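Local coordinates for protein D-alanyl-D-alanine carboxypeptidase (Enterococcus faecalis V583, PDB 5ZHF) that cleaves the C-terminal D-alanine from peptidoglycan-derived pentapeptides as a zinc-dependent DD-carboxypeptidase and takes part in vancomycin resistance, at residues D82-D87 and Y161-E166; G96-E101 and A145-A150; T203-Q208 and E213-T218; V58-E61 and E67-D70. One frame throughout, in Å; residues are numbered along the deposited sequence.

In the fold
Interaction 2 lies nearest the centre of the chain, with all its touching residues buried, and it holds the zinc ion. Its main side-chain contact is ionic, whereas interactions 1 and 3 each centre on one buried aromatic ring between two helices. Interaction 1 adds a straight hydrogen bond at its exposed end; interaction 3 stays apolar across its helices. Interaction 4 is a partly buried hairpin, built from backbone hydrogen bonds. Its centre lies about 10 Å from that of interaction 2, and Arg68 O bonds to Tyr97 N between them. Interactions 1 and 2 meet where Leu164 packs on Ile148. Tyr206 of interaction 3 touches the backbone of Asp165.

Interaction 1 of 4, residues D82-D87 and Y161-E166; sequences DAARAD and YRWLDE
Trp163 presents its indole to the last turn of helix 74-86, with Ala84 over one face and Asp87 at the edge. The methyl group of Ala84 sits almost squarely above the six-membered ring. Its CB lies close to the ring normal, 3.7 Å from the centroid, which makes a CH-pi contact. The backbone packs closely as well, since Ala84 N lies 3.4 Å from Trp163 CZ2. Ala83 CB meets the same ring atom, Trp163 CZ2, at 3.9 Å.

The polar end of the indole is held by the carboxylate of Asp87. Trp163 NE1 donates to Asp87 OD2 at 2.8 Å, with an angle of 174° at the hydrogen. The oxygen lies close to the indole plane and accepts through its anti lone pair, the one turned away from OD1. The carboxylate meets the ring at its edge, its plane turned 62° from the indole. Trp163 reaches across because its CG is anti to the backbone N (chi1 -174°). The face contact and the edge bond together should restrict the rotation of the ring. Leu80, a turn earlier on helix 74-86, also touches Trp163, and Phe171 lies against Ala83.

Asp87 is the first non-helical residue after its helix. The arrangement is helix-helix packing through a buried tryptophan, joining helices 74-86 and 157-167 of the M15 peptidase domain, away from the zinc site.

Interaction 2 of 4, residues G96-E101 and A145-A150; sequences GYRTTE and AVDINA. With ZN (zinc ion), chain C.
Gly96 meets strand 145-150 just after strand 91-95, its antiparallel neighbour in the sheet of this M15 zinc peptidase. The glycine CA makes a CA-H...O contact with Ala145 O at 3.6 Å and lies beside Val146 CG1 at 4.2 Å. Its carbonyl accepts from ND1 of the zinc ligand His140, so this loop also braces the metal site from the second shell.

After Tyr97 the chain brings Arg98 to the site. The Arg98 side chain is extended from CG to NE, which carries the guanidinium to the zinc-binding Asp147. Arg98 NH2 forms a salt bridge with Asp147 OD2, which lies at the edge of the guanidinium, near its plane. The two flat groups are still turned 59° apart. Other nitrogens of Arg98 are held too: NH1 bonds to OE1 of the substrate-binding Gln103, and NE to Ser95 OG. Thr99 then caps helix 100-116 through a bond from Lys102 N.

His140 and His193 complete the protein ligands of the zinc, and a water binds it at 2.2 Å. The two Asp147 oxygens have different roles: OD2 is 3.0 Å from Arg98 NH2, whereas OD1 binds the zinc ion at 2.0 Å.

Interaction 3 of 4, residues T203-Q208 and E213-T218; sequences TKIYHQ and EEYLNT
This is an apolar helix-helix contact between two consecutive helices, 199-208 and 212-218, near the C-terminal end of the modelled chain. A short turn joins them, and the ring of Tyr215 lies between them. The backbones come nearest at Ile205 and Tyr215, whose CA atoms are 6.6 Å apart.

Ile205 packs on the ring with its longer branch. Its CG1 touches Tyr215 CG at 3.6 Å, at the root of the ring. Ile205 CD1 carries on over the ring face as a CH-pi contact, 4.2 Å from the centroid and 27° off the normal. The methyl is therefore shifted from the ring centre toward the CG side. The two side chains run at about a right angle to each other. With chi1 at -179°, the tyrosine ring extends away from its own backbone N and reaches Ile205.

Lys204 takes the outer end of the tyrosine. Its extended chain passes the phenol, with Lys204 CD 3.8 Å from Tyr215 OH. Leu210, in the connecting turn, also touches Tyr215. On the far helix, Thr218 OG1 bonds to Glu214 O at 3.0 Å, and Thr218 N reaches that oxygen from the opposite face of its plane.

No hydrogen bond crosses between the two segments. Their pairing therefore depends on shape and on the burial of Ile205 and Tyr215, and probably sets little directional constraint.

Interaction 4 of 4, residues V58-E61 and E67-D70; sequences VELE and ERID
Glu61 and Ile69 pair tightly through their backbones, with Ile69 and Asp70 buried, while Glu59 is exposed and the Leu60 and Arg68 side chains are partly so. Glu61 N donates to Ile69 O at 2.9 Å, with an angle of 169° at the hydrogen. Ile69 N returns a bond to Glu61 O at 3.0 Å, so the two residues form an antiparallel hydrogen-bonded pair. CA-H...O contacts accompany these bonds, the shortest from Arg68 CA to Glu61 O at 3.1 Å. Leu60 and Asp70 form a non-hydrogen-bonded pair, with CA atoms 4.7 Å apart, and their side chains spread apart. Leu60 CD2 still packs close, 3.5 Å from Ile69 O.

The Ile69 side chain shares a face of the sheet with Glu61. It rests on Ser74 and Leu77 of helix 74-86, and Glu61 OE1 bonds to Ser74 OG. Asp70 OD2 makes a salt bridge with Arg72.

The looser part lies further out. Leu60 CD1 is 3.8 Å from Arg68 NH1. The Arg68 chain bends at chi3 (-64°), which turns the guanidinium so that one face meets this methyl. Tyr97 touches both side chains. Before the paired residues, Val58 CG2 packs against Asp70 OD2 at 3.7 Å, and the Glu59 carboxylate turns out from the other strand.

This is a two-stranded beta hairpin, 60-62 with 68-70, set beside the zinc peptidase core.

Interaction 1 of 4, residues D82-D87 and Y161-E166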
loop_
_atom_site.group_PDB
_atom_site.type_symbol
_atom_site.label_atom_id
_atom_site.label_comp_id
_atom_site.label_asym_id
_atom_site.label_seq_id
_atom_site.Cartn_x
_atom_site.Cartn_y
_atom_site.Cartn_z
ATOM N N ASP A 82 -6.584 -8.668 14.081
ATOM C CA ASP A 82 -6.762 -9.384 15.340
ATOM C C ASP A 82 -5.501 -9.355 16.207
ATOM O O ASP A 82 -5.590 -9.128 17.419
ATOM C CB ASP A 82 -7.156 -10.843 15.089
ATOM C CG ASP A 82 -8.581 -11.014 14.589
ATOM O OD1 ASP A 82 -9.372 -10.057 14.561
ATOM O OD2 ASP A 82 -8.913 -12.166 14.235
ATOM N N ALA A 83 -4.330 -9.569 15.586
ATOM C CA ALA A 83 -3.046 -9.575 16.293
ATOM C C ALA A 83 -2.669 -8.196 16.809
ATOM O O ALA A 83 -2.174 -8.062 17.939
ATOM C CB ALA A 83 -1.926 -10.094 15.380
ATOM N N ALA A 84 -2.898 -7.169 15.992
ATOM C CA ALA A 84 -2.627 -5.793 16.429
ATOM C C ALA A 84 -3.469 -5.475 17.682
ATOM O O ALA A 84 -2.937 -5.003 18.697
ATOM C CB ALA A 84 -2.911 -4.814 15.304
ATOM N N ARG A 85 -4.767 -5.794 17.633
ATOM C CA ARG A 85 -5.663 -5.492 18.742
ATOM C C ARG A 85 -5.314 -6.281 19.981
ATOM O O ARG A 85 -5.406 -5.750 21.067
ATOM C CB ARG A 85 -7.107 -5.703 18.347
ATOM C CG ARG A 85 -7.577 -4.704 17.313
ATOM C CD ARG A 85 -8.952 -5.078 16.798
ATOM N NE ARG A 85 -9.407 -4.210 15.717
ATOM C CZ ARG A 85 -10.151 -4.604 14.681
ATOM N NH1 ARG A 85 -10.538 -5.872 14.532
ATOM N NH2 ARG A 85 -10.527 -3.705 13.774
ATOM N N ALA A 86 -4.885 -7.533 19.817
ATOM C CA ALA A 86 -4.359 -8.319 20.948
ATOM C C ALA A 86 -3.151 -7.673 21.615
ATOM O O ALA A 86 -2.891 -7.912 22.807
ATOM C CB ALA A 86 -4.013 -9.732 20.504
ATOM N N ASP A 87 -2.398 -6.880 20.867
ATOM C CA ASP A 87 -1.292 -6.094 21.381
ATOM C C ASP A 87 -1.680 -4.671 21.822
ATOM O O ASP A 87 -0.814 -3.858 22.082
ATOM C CB ASP A 87 -0.159 -6.005 20.351
ATOM C CG ASP A 87 0.641 -7.278 20.234
ATOM O OD1 ASP A 87 0.731 -8.040 21.214
ATOM O OD2 ASP A 87 1.224 -7.490 19.143
ATOM N N TYR A 161 1.951 2.453 12.878
ATOM C CA TYR A 161 2.985 2.316 11.851
ATOM C C TYR A 161 4.168 1.500 12.347
ATOM O O TYR A 161 4.694 0.641 11.623
ATOM C CB TYR A 161 3.461 3.672 11.318
ATOM C CG TYR A 161 2.387 4.558 10.738
ATOM C CD1 TYR A 161 1.246 4.028 10.111
ATOM C CD2 TYR A 161 2.512 5.945 10.776
ATOM C CE1 TYR A 161 0.283 4.843 9.553
ATOM C CE2 TYR A 161 1.534 6.758 10.240
ATOM C CZ TYR A 161 0.425 6.206 9.623
ATOM O OH TYR A 161 -0.545 7.024 9.091
ATOM N N ARG A 162 4.556 1.724 13.599
ATOM C CA ARG A 162 5.617 0.945 14.216
ATOM C C ARG A 162 5.239 -0.528 14.350
ATOM O O ARG A 162 6.040 -1.401 14.013
ATOM C CB ARG A 162 6.020 1.540 15.569
ATOM C CG ARG A 162 7.210 0.820 16.183
ATOM C CD ARG A 162 7.602 1.450 17.496
ATOM N NE ARG A 162 6.528 1.374 18.475
ATOM C CZ ARG A 162 6.618 1.828 19.721
ATOM N NH1 ARG A 162 7.748 2.389 20.157
ATOM N NH2 ARG A 162 5.574 1.714 20.541
ATOM N N TRP A 163 4.010 -0.815 14.803
ATOM C CA TRP A 163 3.570 -2.179 14.958
ATOM C C TRP A 163 3.553 -2.878 13.598
ATOM O O TRP A 163 3.981 -4.035 13.482
ATOM C CB TRP A 163 2.197 -2.255 15.630
ATOM C CG TRP A 163 1.781 -3.662 15.945
ATOM C CD1 TRP A 163 1.960 -4.322 17.130
ATOM C CD2 TRP A 163 1.160 -4.601 15.052
ATOM N NE1 TRP A 163 1.469 -5.591 17.046
ATOM C CE2 TRP A 163 0.997 -5.804 15.774
ATOM C CE3 TRP A 163 0.709 -4.538 13.720
ATOM C CZ2 TRP A 163 0.403 -6.931 15.220
ATOM C CZ3 TRP A 163 0.142 -5.678 13.158
ATOM C CH2 TRP A 163 -0.013 -6.850 13.910
ATOM N N LEU A 164 3.040 -2.184 12.582
ATOM C CA LEU A 164 2.970 -2.791 11.248
ATOM C C LEU A 164 4.384 -3.115 10.729
ATOM O O LEU A 164 4.626 -4.216 10.160
ATOM C CB LEU A 164 2.265 -1.853 10.285
ATOM C CG LEU A 164 0.771 -1.726 10.526
ATOM C CD1 LEU A 164 0.215 -0.532 9.783
ATOM C CD2 LEU A 164 0.007 -3.005 10.184
ATOM N N ASP A 165 5.295 -2.164 10.890
ATOM C CA ASP A 165 6.678 -2.337 10.421
ATOM C C ASP A 165 7.270 -3.613 10.985
ATOM O O ASP A 165 7.938 -4.381 10.268
ATOM C CB ASP A 165 7.548 -1.118 10.794
ATOM C CG ASP A 165 9.018 -1.293 10.381
ATOM O OD1 ASP A 165 9.322 -1.170 9.169
ATOM O OD2 ASP A 165 9.851 -1.579 11.268
ATOM N N GLU A 166 7.034 -3.842 12.271
ATOM C CA GLU A 166 7.648 -4.947 13.007
ATOM C C GLU A 166 6.896 -6.276 12.895
ATOM O O GLU A 166 7.458 -7.333 13.211
ATOM C CB GLU A 166 7.811 -4.518 14.480
ATOM C CG GLU A 166 8.762 -3.333 14.616
ATOM C CD GLU A 166 8.758 -2.657 15.989
ATOM O OE1 GLU A 166 8.073 -3.124 16.884
ATOM O OE2 GLU A 166 9.441 -1.621 16.140
#

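Interaction 2 of 4, residues G96-E101 and A145-A150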
loop_
_atom_site.group_PDB
_atom_site.type_symbol
_atom_site.label_atom_id
_atom_site.label_comp_id
_atom_site.label_asym_id
_atom_site.label_seq_id
_atom_site.Cartn_x
_atom_site.Cartn_y
_atom_site.Cartn_z
ATOM N N GLY A 96 -8.632 0.841 0.632
ATOM C CA GLY A 96 -8.305 -0.455 0.014
ATOM C C GLY A 96 -8.323 -0.306 -1.509
ATOM O O GLY A 96 -7.556 0.465 -2.099
ATOM N N TYR A 97 -9.238 -1.028 -2.131
ATOM C CA TYR A 97 -9.403 -1.001 -3.566
ATOM C C TYR A 97 -9.831 0.375 -4.024
ATOM O O TYR A 97 -10.671 1.022 -3.370
ATOM C CB TYR A 97 -10.464 -2.032 -3.999
ATOM C CG TYR A 97 -10.723 -1.995 -5.467
ATOM C CD1 TYR A 97 -9.843 -2.611 -6.362
ATOM C CD2 TYR A 97 -11.815 -1.326 -5.977
ATOM C CE1 TYR A 97 -10.072 -2.559 -7.725
ATOM C CE2 TYR A 97 -12.045 -1.272 -7.340
ATOM C CZ TYR A 97 -11.157 -1.896 -8.204
ATOM O OH TYR A 97 -11.357 -1.847 -9.585
ATOM N N ARG A 98 -9.297 0.810 -5.162
ATOM C CA ARG A 98 -9.727 2.034 -5.814
ATOM C C ARG A 98 -9.985 1.793 -7.286
ATOM O O ARG A 98 -9.205 1.109 -7.954
ATOM C CB ARG A 98 -8.648 3.103 -5.721
ATOM C CG ARG A 98 -8.298 3.546 -4.323
ATOM C CD ARG A 98 -7.126 4.520 -4.420
ATOM N NE ARG A 98 -6.606 4.770 -3.106
ATOM C CZ ARG A 98 -5.396 5.226 -2.815
ATOM N NH1 ARG A 98 -4.512 5.548 -3.764
ATOM N NH2 ARG A 98 -5.069 5.355 -1.525
ATOM N N THR A 99 -11.055 2.392 -7.790
ATOM C CA THR A 99 -11.321 2.411 -9.231
ATOM C C THR A 99 -10.362 3.406 -9.893
ATOM O O THR A 99 -9.704 4.212 -9.222
ATOM C CB THR A 99 -12.758 2.855 -9.554
ATOM O OG1 THR A 99 -12.936 4.204 -9.147
ATOM C CG2 THR A 99 -13.820 1.973 -8.843
ATOM N N THR A 100 -10.320 3.351 -11.220
ATOM C CA THR A 100 -9.535 4.293 -12.015
ATOM C C THR A 100 -9.890 5.740 -11.689
ATOM O O THR A 100 -8.999 6.560 -11.443
ATOM C CB THR A 100 -9.765 4.007 -13.513
ATOM O OG1 THR A 100 -9.299 2.681 -13.803
ATOM C CG2 THR A 100 -9.062 5.052 -14.410
ATOM N N GLU A 101 -11.181 6.049 -11.660
ATOM C CA GLU A 101 -11.632 7.423 -11.356
ATOM C C GLU A 101 -11.239 7.851 -9.936
ATOM O O GLU A 101 -10.856 8.998 -9.747
ATOM C CB GLU A 101 -13.144 7.607 -11.588
ATOM C CG GLU A 101 -13.719 8.990 -11.228
ATOM C CD GLU A 101 -13.064 10.185 -11.941
ATOM O OE1 GLU A 101 -12.437 9.997 -13.013
ATOM O OE2 GLU A 101 -13.204 11.333 -11.442
ATOM N N ALA A 145 -3.569 -3.936 -1.815
ATOM C CA ALA A 145 -2.963 -2.931 -0.944
ATOM C C ALA A 145 -3.978 -2.249 -0.083
ATOM O O ALA A 145 -5.118 -1.971 -0.510
ATOM C CB ALA A 145 -2.207 -1.879 -1.751
ATOM N N VAL A 146 -3.549 -1.982 1.137
ATOM C CA VAL A 146 -4.356 -1.241 2.089
ATOM C C VAL A 146 -3.525 -0.128 2.708
ATOM O O VAL A 146 -2.374 -0.329 3.067
ATOM C CB VAL A 146 -4.974 -2.149 3.182
ATOM C CG1 VAL A 146 -6.114 -2.977 2.611
ATOM C CG2 VAL A 146 -3.934 -3.038 3.843
ATOM N N ASP A 147 -4.139 1.054 2.849
ATOM C CA ASP A 147 -3.560 2.089 3.696
ATOM C C ASP A 147 -4.143 1.897 5.057
ATOM O O ASP A 147 -5.360 1.897 5.209
ATOM C CB ASP A 147 -3.861 3.486 3.178
ATOM C CG ASP A 147 -3.264 3.744 1.821
ATOM O OD1 ASP A 147 -2.192 3.181 1.482
ATOM O OD2 ASP A 147 -3.843 4.565 1.106
ATOM N N ILE A 148 -3.282 1.661 6.033
ATOM C CA ILE A 148 -3.705 1.317 7.362
ATOM C C ILE A 148 -3.333 2.505 8.232
ATOM O O ILE A 148 -2.170 2.891 8.266
ATOM C CB ILE A 148 -3.037 0.029 7.875
ATOM C CG1 ILE A 148 -3.436 -1.162 6.978
ATOM C CG2 ILE A 148 -3.460 -0.209 9.334
ATOM C CD1 ILE A 148 -2.609 -2.423 7.242
ATOM N N ASN A 149 -4.322 3.087 8.900
ATOM C CA ASN A 149 -4.074 4.173 9.849
ATOM C C ASN A 149 -4.479 3.739 11.233
ATOM O O ASN A 149 -5.012 2.647 11.445
ATOM C CB ASN A 149 -4.857 5.416 9.419
ATOM C CG ASN A 149 -4.224 6.131 8.246
ATOM O OD1 ASN A 149 -3.016 6.019 7.987
ATOM N ND2 ASN A 149 -5.034 6.916 7.552
ATOM N N ALA A 150 -4.248 4.615 12.202
ATOM C CA ALA A 150 -4.722 4.380 13.559
ATOM C C ALA A 150 -6.167 4.805 13.752
ATOM O O ALA A 150 -6.649 5.709 13.044
ATOM C CB ALA A 150 -3.835 5.114 14.536
HETATM ZN ZN ZN C . -1.586 3.433 -0.392
HETATM O O HOH W 1 -0.680 5.455 -0.496
#

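Interaction 3 of 4, residues T203-Q208 and E213-T218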
loop_
_atom_site.group_PDB
_atom_site.type_symbol
_atom_site.label_atom_id
_atom_site.label_comp_id
_atom_site.label_asym_id
_atom_site.label_seq_id
_atom_site.Cartn_x
_atom_site.Cartn_y
_atom_site.Cartn_z
ATOM N N THR A 203 8.150 -12.616 4.496
ATOM C CA THR A 203 9.108 -12.933 5.527
ATOM C C THR A 203 10.531 -12.786 5.002
ATOM O O THR A 203 11.389 -12.242 5.692
ATOM C CB THR A 203 8.861 -14.341 6.085
ATOM O OG1 THR A 203 7.505 -14.446 6.570
ATOM C CG2 THR A 203 9.859 -14.661 7.195
ATOM N N LYS A 204 10.770 -13.252 3.774
ATOM C CA LYS A 204 12.079 -13.088 3.135
ATOM C C LYS A 204 12.390 -11.625 2.883
ATOM O O LYS A 204 13.489 -11.150 3.169
ATOM C CB LYS A 204 12.145 -13.870 1.817
ATOM C CG LYS A 204 12.105 -15.380 2.000
ATOM C CD LYS A 204 12.129 -16.135 0.671
ATOM C CE LYS A 204 12.433 -17.613 0.892
ATOM N NZ LYS A 204 11.942 -18.471 -0.226
ATOM N N ILE A 205 11.407 -10.888 2.366
ATOM C CA ILE A 205 11.585 -9.452 2.112
ATOM C C ILE A 205 11.954 -8.713 3.403
ATOM O O ILE A 205 12.854 -7.862 3.423
ATOM C CB ILE A 205 10.329 -8.860 1.414
ATOM C CG1 ILE A 205 10.278 -9.366 -0.035
ATOM C CG2 ILE A 205 10.342 -7.338 1.430
ATOM C CD1 ILE A 205 8.945 -9.205 -0.727
ATOM N N TYR A 206 11.259 -9.047 4.478
ATOM C CA TYR A 206 11.480 -8.410 5.754
ATOM C C TYR A 206 12.867 -8.735 6.304
ATOM O O TYR A 206 13.592 -7.831 6.685
ATOM C CB TYR A 206 10.416 -8.834 6.751
ATOM C CG TYR A 206 10.660 -8.237 8.116
ATOM C CD1 TYR A 206 10.275 -6.928 8.399
ATOM C CD2 TYR A 206 11.291 -8.972 9.120
ATOM C CE1 TYR A 206 10.498 -6.377 9.645
ATOM C CE2 TYR A 206 11.524 -8.425 10.376
ATOM C CZ TYR A 206 11.118 -7.130 10.630
ATOM O OH TYR A 206 11.341 -6.561 11.863
ATOM N N HIS A 207 13.216 -10.014 6.338
ATOM C CA HIS A 207 14.521 -10.435 6.884
ATOM C C HIS A 207 15.706 -9.896 6.089
ATOM O O HIS A 207 16.733 -9.568 6.670
ATOM C CB HIS A 207 14.594 -11.958 7.041
ATOM C CG HIS A 207 13.786 -12.482 8.195
ATOM N ND1 HIS A 207 13.840 -11.923 9.458
ATOM C CD2 HIS A 207 12.910 -13.513 8.282
ATOM C CE1 HIS A 207 13.023 -12.579 10.266
ATOM N NE2 HIS A 207 12.449 -13.551 9.579
ATOM N N GLN A 208 15.544 -9.758 4.777
ATOM C CA GLN A 208 16.618 -9.259 3.903
ATOM C C GLN A 208 16.602 -7.743 3.703
ATOM O O GLN A 208 17.517 -7.196 3.077
ATOM C CB GLN A 208 16.553 -9.978 2.561
ATOM C CG GLN A 208 16.784 -11.478 2.671
ATOM C CD GLN A 208 16.640 -12.188 1.345
ATOM O OE1 GLN A 208 17.038 -11.675 0.298
ATOM N NE2 GLN A 208 16.070 -13.375 1.378
ATOM N N GLU A 213 10.543 -4.751 -5.665
ATOM C CA GLU A 213 11.294 -4.727 -6.915
ATOM C C GLU A 213 12.614 -5.505 -6.825
ATOM O O GLU A 213 12.943 -6.270 -7.744
ATOM C CB GLU A 213 11.569 -3.295 -7.351
ATOM C CG GLU A 213 10.380 -2.558 -7.919
ATOM C CD GLU A 213 9.473 -1.891 -6.884
ATOM O OE1 GLU A 213 9.712 -2.017 -5.640
ATOM O OE2 GLU A 213 8.502 -1.248 -7.328
ATOM N N GLU A 214 13.351 -5.298 -5.733
ATOM C CA GLU A 214 14.625 -6.006 -5.471
ATOM C C GLU A 214 14.407 -7.494 -5.325
ATOM O O GLU A 214 15.162 -8.299 -5.895
ATOM C CB GLU A 214 15.277 -5.500 -4.183
ATOM C CG GLU A 214 15.846 -4.111 -4.262
ATOM C CD GLU A 214 16.392 -3.645 -2.920
ATOM O OE1 GLU A 214 15.620 -3.606 -1.944
ATOM O OE2 GLU A 214 17.594 -3.325 -2.828
ATOM N N TYR A 215 13.371 -7.861 -4.561
ATOM C CA TYR A 215 13.042 -9.262 -4.347
ATOM C C TYR A 215 12.778 -9.971 -5.672
ATOM O O TYR A 215 13.311 -11.066 -5.927
ATOM C CB TYR A 215 11.815 -9.389 -3.442
ATOM C CG TYR A 215 11.414 -10.810 -3.157
ATOM C CD1 TYR A 215 12.170 -11.602 -2.300
ATOM C CD2 TYR A 215 10.283 -11.368 -3.746
ATOM C CE1 TYR A 215 11.800 -12.894 -2.022
ATOM C CE2 TYR A 215 9.918 -12.673 -3.484
ATOM C CZ TYR A 215 10.674 -13.419 -2.609
ATOM O OH TYR A 215 10.335 -14.704 -2.312
ATOM N N LEU A 216 11.945 -9.354 -6.498
ATOM C CA LEU A 216 11.583 -9.924 -7.790
ATOM C C LEU A 216 12.783 -9.989 -8.724
ATOM O O LEU A 216 12.960 -10.990 -9.403
ATOM C CB LEU A 216 10.441 -9.160 -8.448
ATOM C CG LEU A 216 9.123 -9.255 -7.669
ATOM C CD1 LEU A 216 8.083 -8.338 -8.288
ATOM C CD2 LEU A 216 8.627 -10.697 -7.550
ATOM N N ASN A 217 13.598 -8.933 -8.739
ATOM C CA ASN A 217 14.819 -8.903 -9.562
ATOM C C ASN A 217 15.764 -10.036 -9.150
ATOM O O ASN A 217 16.262 -10.768 -10.010
ATOM C CB ASN A 217 15.505 -7.530 -9.473
ATOM C CG ASN A 217 16.755 -7.434 -10.343
ATOM O OD1 ASN A 217 16.668 -7.429 -11.571
ATOM N ND2 ASN A 217 17.918 -7.353 -9.709
ATOM N N THR A 218 15.977 -10.207 -7.847
ATOM C CA THR A 218 16.870 -11.252 -7.320
ATOM C C THR A 218 16.388 -12.669 -7.619
ATOM O O THR A 218 17.211 -13.560 -7.783
ATOM C CB THR A 218 17.127 -11.080 -5.807
ATOM O OG1 THR A 218 17.737 -9.806 -5.583
ATOM C CG2 THR A 218 18.058 -12.173 -5.253
#

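Interaction 4 of 4, residues V58-E61 and E67-D70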
loop_
_atom_site.group_PDB
_atom_site.type_symbol
_atom_site.label_atom_id
_atom_site.label_comp_id
_atom_site.label_asym_id
_atom_site.label_seq_id
_atom_site.Cartn_x
_atom_site.Cartn_y
_atom_site.Cartn_z
ATOM N N VAL A 58 -10.547 -8.918 -10.474
ATOM C CA VAL A 58 -10.454 -9.042 -9.016
ATOM C C VAL A 58 -11.846 -9.264 -8.455
ATOM O O VAL A 58 -12.798 -8.603 -8.883
ATOM C CB VAL A 58 -9.776 -7.821 -8.351
ATOM C CG1 VAL A 58 -10.535 -6.523 -8.618
ATOM C CG2 VAL A 58 -9.598 -8.059 -6.848
ATOM N N GLU A 59 -11.963 -10.237 -7.551
ATOM C CA GLU A 59 -13.181 -10.440 -6.783
ATOM C C GLU A 59 -13.015 -9.728 -5.452
ATOM O O GLU A 59 -12.088 -10.031 -4.714
ATOM C CB GLU A 59 -13.443 -11.930 -6.540
ATOM C CG GLU A 59 -13.729 -12.727 -7.798
ATOM C CD GLU A 59 -14.953 -12.254 -8.564
ATOM O OE1 GLU A 59 -15.928 -11.791 -7.935
ATOM O OE2 GLU A 59 -14.943 -12.341 -9.816
ATOM N N LEU A 60 -13.918 -8.803 -5.156
ATOM C CA LEU A 60 -13.781 -7.952 -3.993
ATOM C C LEU A 60 -14.731 -8.315 -2.887
ATOM O O LEU A 60 -15.852 -8.758 -3.141
ATOM C CB LEU A 60 -14.002 -6.504 -4.378
ATOM C CG LEU A 60 -12.989 -5.988 -5.399
ATOM C CD1 LEU A 60 -13.434 -4.670 -6.016
ATOM C CD2 LEU A 60 -11.619 -5.877 -4.738
ATOM N N GLU A 61 -14.258 -8.141 -1.660
ATOM C CA GLU A 61 -15.066 -8.255 -0.476
ATOM C C GLU A 61 -15.124 -6.879 0.164
ATOM O O GLU A 61 -14.134 -6.131 0.150
ATOM C CB GLU A 61 -14.421 -9.217 0.512
ATOM C CG GLU A 61 -15.302 -9.499 1.718
ATOM C CD GLU A 61 -14.677 -10.474 2.685
ATOM O OE1 GLU A 61 -13.517 -10.237 3.080
ATOM O OE2 GLU A 61 -15.357 -11.453 3.072
ATOM N N GLU A 67 -14.765 -0.118 2.690
ATOM C CA GLU A 67 -13.599 -0.322 1.830
ATOM C C GLU A 67 -13.625 -1.766 1.332
ATOM O O GLU A 67 -14.189 -2.639 1.982
ATOM C CB GLU A 67 -12.283 -0.061 2.576
ATOM C CG GLU A 67 -12.119 1.383 3.036
ATOM C CD GLU A 67 -12.079 2.391 1.891
ATOM O OE1 GLU A 67 -11.411 2.145 0.875
ATOM O OE2 GLU A 67 -12.704 3.462 2.050
ATOM N N ARG A 68 -13.067 -1.970 0.148
ATOM C CA ARG A 68 -13.031 -3.285 -0.490
ATOM C C ARG A 68 -11.608 -3.777 -0.650
ATOM O O ARG A 68 -10.685 -2.979 -0.813
ATOM C CB ARG A 68 -13.720 -3.222 -1.850
ATOM C CG ARG A 68 -15.239 -3.132 -1.744
ATOM C CD ARG A 68 -15.907 -2.962 -3.116
ATOM N NE ARG A 68 -15.508 -1.701 -3.740
ATOM C CZ ARG A 68 -15.710 -1.348 -5.008
ATOM N NH1 ARG A 68 -16.310 -2.161 -5.859
ATOM N NH2 ARG A 68 -15.304 -0.145 -5.425
ATOM N N ILE A 69 -11.464 -5.102 -0.620
ATOM C CA ILE A 69 -10.176 -5.779 -0.779
ATOM C C ILE A 69 -10.367 -7.026 -1.644
ATOM O O ILE A 69 -11.460 -7.582 -1.701
ATOM C CB ILE A 69 -9.571 -6.188 0.580
ATOM C CG1 ILE A 69 -10.566 -7.044 1.375
ATOM C CG2 ILE A 69 -9.119 -4.950 1.342
ATOM C CD1 ILE A 69 -9.931 -7.852 2.467
ATOM N N ASP A 70 -9.292 -7.461 -2.289
ATOM C CA ASP A 70 -9.263 -8.779 -2.949
ATOM C C ASP A 70 -9.671 -9.835 -1.917
ATOM O O ASP A 70 -9.080 -9.944 -0.852
ATOM C CB ASP A 70 -7.860 -9.007 -3.528
ATOM C CG ASP A 70 -7.748 -10.272 -4.365
ATOM O OD1 ASP A 70 -8.439 -11.270 -4.066
ATOM O OD2 ASP A 70 -6.971 -10.231 -5.330
#